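Local coordinates for protein oxidase/hydroxylase (Streptomyces hygroscopicus subsp. hygroscopicus, PDB 4XCA) that binds a metal ion and 2-oxoglutarate and probably acts as a 2-oxoglutarate-dependent oxygenase that carries out oxidative cyclization in orthosomycin biosynthesis, at residues L83-G88 / F222-T227. Residues are numbered along the deposited sequence; the frame is centred on the assembly and turned at random.
Sequences LRLLEG and FGYGPT
Tyr224 and Leu85 form a non-hydrogen-bonded antiparallel pair, and the tyrosine is worth following outward. Its CB lies 3.8 Å from Arg84 O, with Leu83 CD1 more loosely placed at 4.4 Å. With CG anti to the carbonyl carbon (chi1 -55°), the ring runs back beside its own strand. CD2, CE2 and CZ all meet Leu85 CD1, which sits over one face of the ring in a CH-pi contact, 4.1 Å from the centroid; CE2 comes nearest. At the tip, OH is hydrogen-bonded to Ala66 O. Cutting the side chain back to an alanine is likely to leave Leu85 CD1 without the ring it rests on and Ala66 O without its hydroxyl partner.

The backbones are tied by Arg84 and Gly225, which exchange two bonds, the one from Arg84 N to Gly225 O measuring 2.8 Å. Further along, the register slips by one at a classic beta bulge, Leu86 and Glu87 together lying opposite the single residue Gly223: Gly223 O takes Leu86 N at 2.7 Å and, weakly, Glu87 N. The bulge turns Leu86 toward the partner strand, where CD2 presses on Gly225 CA at 3.4 Å, a spot with no room for a CB on Gly225.

Strands 83-93 and 217-226 are neighbours in the larger sheet of the double-stranded beta-helix. Helices 60-67 and 69-79 cover the Tyr224 side, and Leu242 of the second subunit also packs on Tyr224; on the other side, Glu87 OE1 is hydrogen-bonded to Tyr135 OH and forms a long, weak ion pair with Lys137, a 2-oxoglutarate-binding residue.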
ATOM      1  N   LEU A  83      20.594   6.552   9.065  1.00 18.01           N
ATOM      2  CA  LEU A  83      21.138   5.239   8.797  1.00 20.22           C
ATOM      3  C   LEU A  83      21.970   4.676   9.935  1.00 22.87           C
ATOM      4  O   LEU A  83      22.697   5.398  10.608  1.00 23.04           O
ATOM      5  CB  LEU A  83      21.982   5.313   7.519  1.00 22.80           C
ATOM      6  CG  LEU A  83      22.111   4.093   6.628  1.00 26.93           C
ATOM      7  CD1 LEU A  83      20.734   3.629   6.202  1.00 28.25           C
ATOM      8  CD2 LEU A  83      22.967   4.428   5.409  1.00 24.47           C
ATOM      9  N   ARG A  84      21.878   3.367  10.123  1.00 26.44           N
ATOM     10  CA  ARG A  84      22.641   2.679  11.151  1.00 20.38           C
ATOM     11  C   ARG A  84      23.196   1.348  10.620  1.00 18.47           C
ATOM     12  O   ARG A  84      22.494   0.619   9.921  1.00 20.04           O
ATOM     13  CB  ARG A  84      21.755   2.451  12.391  1.00 27.18           C
ATOM     14  CG  ARG A  84      22.357   1.487  13.391  1.00 26.88           C
ATOM     15  CD  ARG A  84      21.533   1.287  14.638  1.00 24.69           C
ATOM     16  NE  ARG A  84      22.426   0.947  15.740  1.00 24.89           N
ATOM     17  CZ  ARG A  84      22.038   0.612  16.961  1.00 28.99           C
ATOM     18  NH1 ARG A  84      20.749   0.543  17.265  1.00 29.91           N
ATOM     19  NH2 ARG A  84      22.950   0.341  17.882  1.00 30.86           N
ATOM     20  N   LEU A  85      24.457   1.040  10.935  1.00 19.08           N
ATOM     21  CA  LEU A  85      25.029  -0.272  10.622  1.00 21.51           C
ATOM     22  C   LEU A  85      24.457  -1.348  11.549  1.00 22.74           C
ATOM     23  O   LEU A  85      24.699  -1.342  12.751  1.00 25.72           O
ATOM     24  CB  LEU A  85      26.554  -0.249  10.734  1.00 21.26           C
ATOM     25  CG  LEU A  85      27.259  -1.577  10.425  1.00 25.51           C
ATOM     26  CD1 LEU A  85      26.999  -2.014   8.978  1.00 22.27           C
ATOM     27  CD2 LEU A  85      28.748  -1.454  10.683  1.00 23.15           C
ATOM     28  N   LEU A  86      23.693  -2.276  10.992  1.00 22.15           N
ATOM     29  CA  LEU A  86      22.984  -3.244  11.819  1.00 23.76           C
ATOM     30  C   LEU A  86      23.820  -4.503  12.080  1.00 26.94           C
ATOM     31  O   LEU A  86      23.687  -5.146  13.124  1.00 21.38           O
ATOM     32  CB  LEU A  86      21.657  -3.609  11.162  1.00 21.05           C
ATOM     33  CG  LEU A  86      20.416  -2.865  11.660  1.00 26.02           C
ATOM     34  CD1 LEU A  86      20.724  -1.582  12.387  1.00 23.50           C
ATOM     35  CD2 LEU A  86      19.467  -2.622  10.530  1.00 22.01           C
ATOM     36  N   GLU A  87      24.675  -4.844  11.117  1.00 24.48           N
ATOM     37  CA  GLU A  87      25.573  -5.993  11.226  1.00 20.56           C
ATOM     38  C   GLU A  87      26.641  -5.909  10.144  1.00 21.45           C
ATOM     39  O   GLU A  87      26.462  -5.209   9.134  1.00 23.98           O
ATOM     40  CB  GLU A  87      24.796  -7.304  11.090  1.00 27.86           C
ATOM     41  CG  GLU A  87      24.043  -7.418   9.766  1.00 25.03           C
ATOM     42  CD  GLU A  87      23.176  -8.675   9.662  1.00 33.26           C
ATOM     43  OE1 GLU A  87      22.135  -8.604   8.966  1.00 34.88           O
ATOM     44  OE2 GLU A  87      23.536  -9.728  10.260  1.00 30.87           O
ATOM     45  N   GLY A  88      27.734  -6.633  10.347  1.00 19.56           N
ATOM     46  CA  GLY A  88      28.797  -6.744   9.362  1.00 20.98           C
ATOM     47  C   GLY A  88      29.576  -8.018   9.611  1.00 24.83           C
ATOM     48  O   GLY A  88      30.224  -8.153  10.651  1.00 27.51           O
ATOM     49  N   PHE A 222      27.145  -6.598   4.842  1.00 19.19           N
ATOM     50  CA  PHE A 222      26.873  -5.478   5.724  1.00 18.99           C
ATOM     51  C   PHE A 222      25.397  -5.142   5.657  1.00 18.77           C
ATOM     52  O   PHE A 222      24.871  -4.872   4.585  1.00 19.64           O
ATOM     53  CB  PHE A 222      27.750  -4.277   5.349  1.00 20.24           C
ATOM     54  CG  PHE A 222      29.209  -4.595   5.363  1.00 21.31           C
ATOM     55  CD1 PHE A 222      29.959  -4.422   6.529  1.00 17.91           C
ATOM     56  CD2 PHE A 222      29.820  -5.134   4.237  1.00 16.82           C
ATOM     57  CE1 PHE A 222      31.303  -4.743   6.559  1.00 22.29           C
ATOM     58  CE2 PHE A 222      31.156  -5.470   4.257  1.00 23.08           C
ATOM     59  CZ  PHE A 222      31.912  -5.266   5.424  1.00 23.36           C
ATOM     60  N   GLY A 223      24.735  -5.189   6.810  1.00 19.53           N
ATOM     61  CA  GLY A 223      23.319  -4.901   6.898  1.00 18.02           C
ATOM     62  C   GLY A 223      23.118  -3.508   7.446  1.00 20.95           C
ATOM     63  O   GLY A 223      23.786  -3.100   8.379  1.00 23.41           O
ATOM     64  N   TYR A 224      22.180  -2.783   6.863  1.00 21.97           N
ATOM     65  CA  TYR A 224      21.873  -1.432   7.285  1.00 18.96           C
ATOM     66  C   TYR A 224      20.370  -1.261   7.481  1.00 19.65           C
ATOM     67  O   TYR A 224      19.566  -1.915   6.813  1.00 19.04           O
ATOM     68  CB  TYR A 224      22.363  -0.417   6.248  1.00 17.68           C
ATOM     69  CG  TYR A 224      23.826  -0.526   5.904  1.00 17.62           C
ATOM     70  CD1 TYR A 224      24.272  -1.414   4.922  1.00 14.53           C
ATOM     71  CD2 TYR A 224      24.764   0.279   6.545  1.00 17.27           C
ATOM     72  CE1 TYR A 224      25.618  -1.502   4.599  1.00 18.22           C
ATOM     73  CE2 TYR A 224      26.104   0.201   6.229  1.00 17.40           C
ATOM     74  CZ  TYR A 224      26.526  -0.679   5.256  1.00 19.46           C
ATOM     75  OH  TYR A 224      27.864  -0.746   4.971  1.00 19.58           O
ATOM     76  N   GLY A 225      20.002  -0.338   8.363  1.00 18.00           N
ATOM     77  CA  GLY A 225      18.613   0.030   8.558  1.00 18.47           C
ATOM     78  C   GLY A 225      18.540   1.364   9.260  1.00 20.76           C
ATOM     79  O   GLY A 225      19.551   2.052   9.365  1.00 21.81           O
ATOM     80  N   PRO A 226      17.347   1.737   9.754  1.00 20.09           N
ATOM     81  CA  PRO A 226      17.168   3.010  10.461  1.00 18.29           C
ATOM     82  C   PRO A 226      17.830   3.032  11.840  1.00 20.79           C
ATOM     83  O   PRO A 226      18.051   1.980  12.447  1.00 16.78           O
ATOM     84  CB  PRO A 226      15.643   3.123  10.603  1.00 18.12           C
ATOM     85  CG  PRO A 226      15.067   2.077   9.646  1.00 15.27           C
ATOM     86  CD  PRO A 226      16.085   0.983   9.678  1.00 15.62           C
ATOM     87  N   THR A 227      18.126   4.233  12.329  1.00 20.28           N
ATOM     88  CA  THR A 227      18.785   4.399  13.614  1.00 23.05           C
ATOM     89  C   THR A 227      18.013   3.794  14.785  1.00 20.59           C
ATOM     90  O   THR A 227      18.591   3.526  15.835  1.00 24.49           O
ATOM     91  CB  THR A 227      19.061   5.895  13.899  1.00 24.53           C
ATOM     92  OG1 THR A 227      17.834   6.634  13.874  1.00 21.78           O
ATOM     93  CG2 THR A 227      20.007   6.455  12.846  1.00 19.01           C
TER